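Local structure of lipase (Rhizopus chinensis, 6A0W) at residues 57-60 / 64-67; 48-53 / 91-96. The protein probably hydrolyses the ester bonds of triacylglycerols, as a fungal lipase of the class 3 family with an alpha/beta-hydrolase fold. One frame throughout, in Å; residues are numbered along the deposited sequence.

Overall arrangement
From the N terminus the chain crosses helix 38-53, whose last turns supply residues 48-53 to contact 2, and then enters the loop that leads to helix 68-73. Contact 1 lies entirely in that loop: 57-60 and 64-67 meet across three intervening residues and close a short loop. The chain then runs through helix 68-73 and strand 78-85, and strand 90-97 returns to helix 38-53, closing contact 2. Contact 1 is therefore nested inside the larger loop. The centres of the two contacts lie about 10 Å apart and are bridged by W65, which packs on T53, F93 and L95, tying loop, helix and sheet together.

Contact 1 of 2, residues 57-60 / 64-67; sequences RSVV and KWDC
S58 opens the contact by turning its carbonyl to the backbone of K64: K64 N donates to S58 O at 2.9 Å, in the carbonyl plane and fairly straight, with 159° at the hydrogen. This single direct hydrogen bond closes the loop. The K64 side chain starts beside that carbonyl and folds back, which brings NZ to 4.2 Å from S58 CB, a loose approach rather than a polar grip. With OG lying between its backbone N and carbonyl carbon (chi1 58°), the hydroxyl of S58 donates to a water, which also accepts from D66 N and donates to K64 O, 2.8 Å from the water oxygen. V59 follows with its CA turned to the same K64 carbonyl; the CA-H...O contact from V59 CA to K64 O measures 3.4 Å. Its two methyls then part. CG1 comes to the edge of the W65 indole near the ring plane, 4.2 Å from CZ3; V59 CG2 lies 3.6 Å from K64 O and 4.2 Å from C67 SG. The V59 and W65 side chains run side by side in the same direction, and F93 of strand 90-97 receives them both. At its far end the indole is fixed by a hydrogen bond from NE1 to the carbonyl of V74. Both segments belong to the connection between helix 38-53 and helix 68-73; C67 stands at the N-cap of the latter and forms a disulfide with C70. The chemistry implies a loop without regular strand pairing, held by one direct backbone bond and a shared water that stitches a serine hydroxyl to two backbone groups, beside an apolar cluster of V59, the W65 indole and the C67 sulfur.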
ATOM      1  N   ARG A  57      15.743  -9.336   3.028  1.00 36.46           N
ATOM      2  CA  ARG A  57      17.060  -8.782   2.756  1.00 38.87           C
ATOM      3  C   ARG A  57      17.674  -9.454   1.538  1.00 36.99           C
ATOM      4  O   ARG A  57      18.512  -8.860   0.870  1.00 36.17           O
ATOM      5  CB  ARG A  57      18.021  -8.940   3.936  1.00 47.13           C
ATOM      6  CG  ARG A  57      17.542  -8.489   5.311  1.00 51.69           C
ATOM      7  CD  ARG A  57      17.462  -6.989   5.500  1.00 53.41           C
ATOM      8  NE  ARG A  57      18.687  -6.239   5.229  1.00 53.36           N
ATOM      9  CZ  ARG A  57      18.703  -4.916   5.062  1.00 62.35           C
ATOM     10  NH1 ARG A  57      17.578  -4.207   5.194  1.00 48.19           N
ATOM     11  NH2 ARG A  57      19.826  -4.287   4.721  1.00 56.11           N
ATOM     12  N   SER A  58      17.344 -10.718   1.306  1.00 32.94           N
ATOM     13  CA  SER A  58      17.787 -11.385   0.081  1.00 36.87           C
ATOM     14  C   SER A  58      17.292 -10.664  -1.182  1.00 40.07           C
ATOM     15  O   SER A  58      17.918 -10.778  -2.228  1.00 38.67           O
ATOM     16  CB  SER A  58      17.321 -12.836   0.035  1.00 37.32           C
ATOM     17  OG  SER A  58      15.903 -12.915   0.139  1.00 44.08           O
ATOM     18  N   VAL A  59      16.140  -9.993  -1.104  1.00 38.45           N
ATOM     19  CA  VAL A  59      15.605  -9.261  -2.258  1.00 37.50           C
ATOM     20  C   VAL A  59      16.219  -7.871  -2.315  1.00 35.41           C
ATOM     21  O   VAL A  59      16.804  -7.489  -3.326  1.00 35.99           O
ATOM     22  CB  VAL A  59      14.075  -9.131  -2.190  1.00 39.53           C
ATOM     23  CG1 VAL A  59      13.573  -8.295  -3.355  1.00 44.36           C
ATOM     24  CG2 VAL A  59      13.422 -10.514  -2.237  1.00 36.54           C
ATOM     25  N   VAL A  60      16.097  -7.114  -1.226  1.00 33.83           N
ATOM     26  CA  VAL A  60      16.757  -5.839  -1.120  1.00 33.16           C
ATOM     27  C   VAL A  60      17.469  -5.831   0.199  1.00 41.88           C
ATOM     28  O   VAL A  60      16.799  -5.924   1.222  1.00 40.49           O
ATOM     29  CB  VAL A  60      15.786  -4.648  -1.133  1.00 35.99           C
ATOM     30  CG1 VAL A  60      16.549  -3.342  -1.294  1.00 38.22           C
ATOM     31  CG2 VAL A  60      14.796  -4.783  -2.255  1.00 41.33           C
ATOM     32  N   LYS A  64      18.307 -10.862  -5.149  1.00 41.36           N
ATOM     33  CA  LYS A  64      17.918 -12.165  -5.659  1.00 38.28           C
ATOM     34  C   LYS A  64      16.408 -12.332  -5.524  1.00 39.86           C
ATOM     35  O   LYS A  64      15.779 -11.686  -4.683  1.00 36.92           O
ATOM     36  CB  LYS A  64      18.661 -13.256  -4.874  1.00 52.95           C
ATOM     37  CG  LYS A  64      20.195 -13.177  -4.953  1.00 65.92           C
ATOM     38  CD  LYS A  64      20.888 -14.437  -4.428  1.00 76.68           C
ATOM     39  CE  LYS A  64      20.467 -14.833  -3.013  1.00 91.32           C
ATOM     40  NZ  LYS A  64      20.820 -13.784  -2.014  1.00100.08           N
ATOM     41  N   TRP A  65      15.832 -13.187  -6.359  1.00 37.60           N
ATOM     42  CA  TRP A  65      14.408 -13.469  -6.284  1.00 44.46           C
ATOM     43  C   TRP A  65      14.209 -14.958  -5.985  1.00 44.08           C
ATOM     44  O   TRP A  65      13.731 -15.686  -6.831  1.00 46.94           O
ATOM     45  CB  TRP A  65      13.702 -13.062  -7.582  1.00 36.92           C
ATOM     46  CG  TRP A  65      12.190 -13.076  -7.496  1.00 35.35           C
ATOM     47  CD1 TRP A  65      11.336 -13.943  -8.114  1.00 36.07           C
ATOM     48  CD2 TRP A  65      11.367 -12.159  -6.767  1.00 31.50           C
ATOM     49  NE1 TRP A  65      10.014 -13.616  -7.818  1.00 36.05           N
ATOM     50  CE2 TRP A  65      10.025 -12.554  -6.950  1.00 30.62           C
ATOM     51  CE3 TRP A  65      11.636 -11.012  -6.027  1.00 30.10           C
ATOM     52  CZ2 TRP A  65       8.983 -11.855  -6.418  1.00 32.59           C
ATOM     53  CZ3 TRP A  65      10.587 -10.312  -5.490  1.00 33.23           C
ATOM     54  CH2 TRP A  65       9.282 -10.768  -5.630  1.00 39.58           C
ATOM     55  N   ASP A  66      14.521 -15.379  -4.759  1.00 47.65           N
ATOM     56  CA  ASP A  66      14.427 -16.801  -4.380  1.00 54.19           C
ATOM     57  C   ASP A  66      13.772 -16.982  -3.019  1.00 47.71           C
ATOM     58  O   ASP A  66      13.752 -18.069  -2.481  1.00 47.23           O
ATOM     59  CB  ASP A  66      15.802 -17.497  -4.424  1.00 58.72           C
ATOM     60  CG  ASP A  66      16.851 -16.801  -3.567  1.00 56.48           C
ATOM     61  OD1 ASP A  66      16.496 -16.096  -2.604  1.00 52.42           O
ATOM     62  OD2 ASP A  66      18.049 -16.895  -3.894  1.00 73.40           O
ATOM     63  N   CYS A  67      13.146 -15.934  -2.508  1.00 43.86           N
ATOM     64  CA  CYS A  67      12.586 -15.976  -1.185  1.00 44.82           C
ATOM     65  C   CYS A  67      11.341 -16.826  -1.276  1.00 45.34           C
ATOM     66  O   CYS A  67      10.880 -17.141  -2.369  1.00 45.34           O
ATOM     67  CB  CYS A  67      12.327 -14.547  -0.666  1.00 44.25           C
ATOM     68  SG  CYS A  67      10.818 -13.710  -1.226  1.00 43.92           S
TER
HETATM   69  O   HOH W   1      15.051 -13.454  -2.706  1.00 37.92           O

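Contact 2 of 2, residues 48-53 / 91-96; sequences AGVAAT and NGFILR
F93 carries nearly all of the strand's share of the contact, its ring reaching from strand 90-97 to T53 and V50 on helix 38-53. Its CG sits between the backbone N and the carbonyl carbon (chi1 65°), which, with the CB directed at the helix, sends the ring outward from the strand so that its CZ end arrives first. T53 OG1 lies at the ring edge, near its plane, 3.2 Å from F93 CZ and 3.4 Å from F93 CE2; the two side chains cross at about a right angle. An oxygen here meets the slightly positive C-H rim, consistent with a weak electrostatic attraction. The hydroxyl itself is engaged within the helix: T53 OG1 donates to V50 O over 2.6 Å, in the carbonyl plane and on a lone pair, and that carbonyl also accepts from T53 N at 3.0 Å. Two donors of one threonine thus grip V50 O, and its hydroxyl oxygen is held facing the phenyl edge. V50 O is itself near the ring plane at the same edge, 4.1 Å from F93 CZ. V50 CG1 adds apolar contact at 4.2 Å from F93 CZ. The next residue, I94, packs against helix 137-160 through Y150, V153 and V154. L95 again directs its CB at helix 38-53, but L95 CD2 stops 5.1 Å from V50 CG1 and the side chain packs instead on W65. That indole meets the F93 ring with the planes about 65° apart and touches T53 as well. Strand 90-97 runs antiparallel between 78-85 and 102-108, where F93 also packs on L79, T82 and T106, and so joins helix 38-53 to a face of the mixed central sheet, consistent with the alpha/beta-hydrolase fold of this family.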
ATOM      1  N   ALA A  48      -0.409  -8.657  -2.242  1.00 29.11           N
ATOM      2  CA  ALA A  48       0.053  -8.607  -0.864  1.00 28.62           C
ATOM      3  C   ALA A  48       1.318  -9.420  -0.656  1.00 28.89           C
ATOM      4  O   ALA A  48       2.224  -9.044   0.109  1.00 30.69           O
ATOM      5  CB  ALA A  48      -1.024  -9.062   0.106  1.00 31.16           C
ATOM      6  N   GLY A  49       1.383 -10.545  -1.336  1.00 29.59           N
ATOM      7  CA  GLY A  49       2.558 -11.371  -1.258  1.00 28.55           C
ATOM      8  C   GLY A  49       3.739 -10.675  -1.858  1.00 32.35           C
ATOM      9  O   GLY A  49       4.841 -10.765  -1.305  1.00 32.44           O
ATOM     10  N   VAL A  50       3.553 -10.055  -3.028  1.00 31.65           N
ATOM     11  CA  VAL A  50       4.661  -9.314  -3.643  1.00 28.57           C
ATOM     12  C   VAL A  50       5.175  -8.184  -2.747  1.00 24.63           C
ATOM     13  O   VAL A  50       6.366  -8.031  -2.470  1.00 29.97           O
ATOM     14  CB  VAL A  50       4.259  -8.764  -5.023  1.00 32.72           C
ATOM     15  CG1 VAL A  50       5.427  -7.991  -5.651  1.00 28.83           C
ATOM     16  CG2 VAL A  50       3.855  -9.906  -5.944  1.00 29.77           C
ATOM     17  N   ALA A  51       4.250  -7.487  -2.131  1.00 25.72           N
ATOM     18  CA  ALA A  51       4.614  -6.473  -1.194  1.00 25.34           C
ATOM     19  C   ALA A  51       5.425  -6.994  -0.033  1.00 31.62           C
ATOM     20  O   ALA A  51       6.386  -6.328   0.421  1.00 28.53           O
ATOM     21  CB  ALA A  51       3.377  -5.779  -0.684  1.00 23.90           C
ATOM     22  N   ALA A  52       5.103  -8.214   0.402  1.00 26.89           N
ATOM     23  CA  ALA A  52       5.828  -8.815   1.524  1.00 25.77           C
ATOM     24  C   ALA A  52       7.273  -9.094   1.230  1.00 25.35           C
ATOM     25  O   ALA A  52       8.091  -9.146   2.157  1.00 29.70           O
ATOM     26  CB  ALA A  52       5.134 -10.116   1.990  1.00 29.66           C
ATOM     27  N   THR A  53       7.593  -9.364  -0.032  1.00 26.66           N
ATOM     28  CA  THR A  53       8.954  -9.713  -0.396  1.00 33.91           C
ATOM     29  C   THR A  53       9.908  -8.527  -0.200  1.00 34.36           C
ATOM     30  O   THR A  53      11.110  -8.714  -0.103  1.00 30.91           O
ATOM     31  CB  THR A  53       9.074 -10.162  -1.860  1.00 36.76           C
ATOM     32  OG1 THR A  53       8.691  -9.092  -2.737  1.00 33.53           O
ATOM     33  CG2 THR A  53       8.206 -11.395  -2.108  1.00 36.29           C
ATOM     34  N   ASN A  91      12.883   1.401   0.698  1.00 29.74           N
ATOM     35  CA  ASN A  91      13.509   0.416  -0.152  1.00 29.95           C
ATOM     36  C   ASN A  91      12.479  -0.018  -1.190  1.00 34.17           C
ATOM     37  O   ASN A  91      11.286   0.090  -0.966  1.00 32.37           O
ATOM     38  CB  ASN A  91      13.934  -0.802   0.674  1.00 34.00           C
ATOM     39  CG  ASN A  91      14.974  -0.473   1.750  1.00 35.28           C
ATOM     40  OD1 ASN A  91      16.147  -0.693   1.509  1.00 38.52           O
ATOM     41  ND2 ASN A  91      14.545  -0.025   2.946  1.00 29.59           N
ATOM     42  N   GLY A  92      12.937  -0.567  -2.307  1.00 31.74           N
ATOM     43  CA  GLY A  92      12.033  -1.067  -3.306  1.00 29.75           C
ATOM     44  C   GLY A  92      12.749  -1.753  -4.431  1.00 31.12           C
ATOM     45  O   GLY A  92      13.985  -1.877  -4.449  1.00 32.34           O
ATOM     46  N   PHE A  93      11.943  -2.232  -5.354  1.00 27.58           N
ATOM     47  CA  PHE A  93      12.434  -2.956  -6.483  1.00 28.19           C
ATOM     48  C   PHE A  93      11.485  -2.868  -7.663  1.00 29.37           C
ATOM     49  O   PHE A  93      10.311  -2.557  -7.503  1.00 27.69           O
ATOM     50  CB  PHE A  93      12.712  -4.418  -6.118  1.00 25.14           C
ATOM     51  CG  PHE A  93      11.497  -5.222  -5.730  1.00 29.33           C
ATOM     52  CD1 PHE A  93      10.743  -5.870  -6.701  1.00 30.41           C
ATOM     53  CD2 PHE A  93      11.278  -5.563  -4.406  1.00 30.46           C
ATOM     54  CE1 PHE A  93       9.661  -6.657  -6.340  1.00 32.49           C
ATOM     55  CE2 PHE A  93      10.217  -6.382  -4.033  1.00 30.34           C
ATOM     56  CZ  PHE A  93       9.419  -6.952  -5.008  1.00 30.00           C
ATOM     57  N   ILE A  94      12.006  -3.246  -8.832  1.00 28.37           N
ATOM     58  CA  ILE A  94      11.235  -3.422 -10.022  1.00 26.74           C
ATOM     59  C   ILE A  94      11.502  -4.871 -10.379  1.00 27.42           C
ATOM     60  O   ILE A  94      12.655  -5.296 -10.447  1.00 30.79           O
ATOM     61  CB  ILE A  94      11.789  -2.577 -11.200  1.00 32.72           C
ATOM     62  CG1 ILE A  94      11.851  -1.084 -10.864  1.00 37.60           C
ATOM     63  CG2 ILE A  94      11.029  -2.875 -12.474  1.00 32.07           C
ATOM     64  CD1 ILE A  94      10.573  -0.553 -10.335  1.00 40.95           C
ATOM     65  N   LEU A  95      10.447  -5.548 -10.789  1.00 28.33           N
ATOM     66  CA  LEU A  95      10.466  -6.955 -11.111  1.00 28.98           C
ATOM     67  C   LEU A  95       9.576  -7.160 -12.332  1.00 31.63           C
ATOM     68  O   LEU A  95       8.501  -6.574 -12.446  1.00 33.61           O
ATOM     69  CB  LEU A  95       9.897  -7.744  -9.928  1.00 30.84           C
ATOM     70  CG  LEU A  95       9.787  -9.261 -10.083  1.00 34.10           C
ATOM     71  CD1 LEU A  95      11.111  -9.866  -9.628  1.00 31.12           C
ATOM     72  CD2 LEU A  95       8.641  -9.748  -9.197  1.00 34.32           C
ATOM     73  N   ARG A  96       9.993  -8.048 -13.223  1.00 32.79           N
ATOM     74  CA  ARG A  96       9.183  -8.389 -14.362  1.00 33.02           C
ATOM     75  C   ARG A  96       8.846  -9.884 -14.347  1.00 33.53           C
ATOM     76  O   ARG A  96       9.726 -10.740 -14.117  1.00 36.45           O
ATOM     77  CB  ARG A  96       9.909  -8.026 -15.660  1.00 33.67           C
ATOM     78  CG  ARG A  96       8.989  -8.092 -16.862  1.00 39.67           C
ATOM     79  CD  ARG A  96       9.699  -7.752 -18.175  1.00 42.00           C
ATOM     80  NE  ARG A  96      10.401  -8.914 -18.666  1.00 41.27           N
ATOM     81  CZ  ARG A  96      11.708  -9.149 -18.539  1.00 39.78           C
ATOM     82  NH1 ARG A  96      12.556  -8.206 -18.162  1.00 39.37           N
ATOM     83  NH2 ARG A  96      12.165 -10.347 -18.870  1.00 49.82           N
TER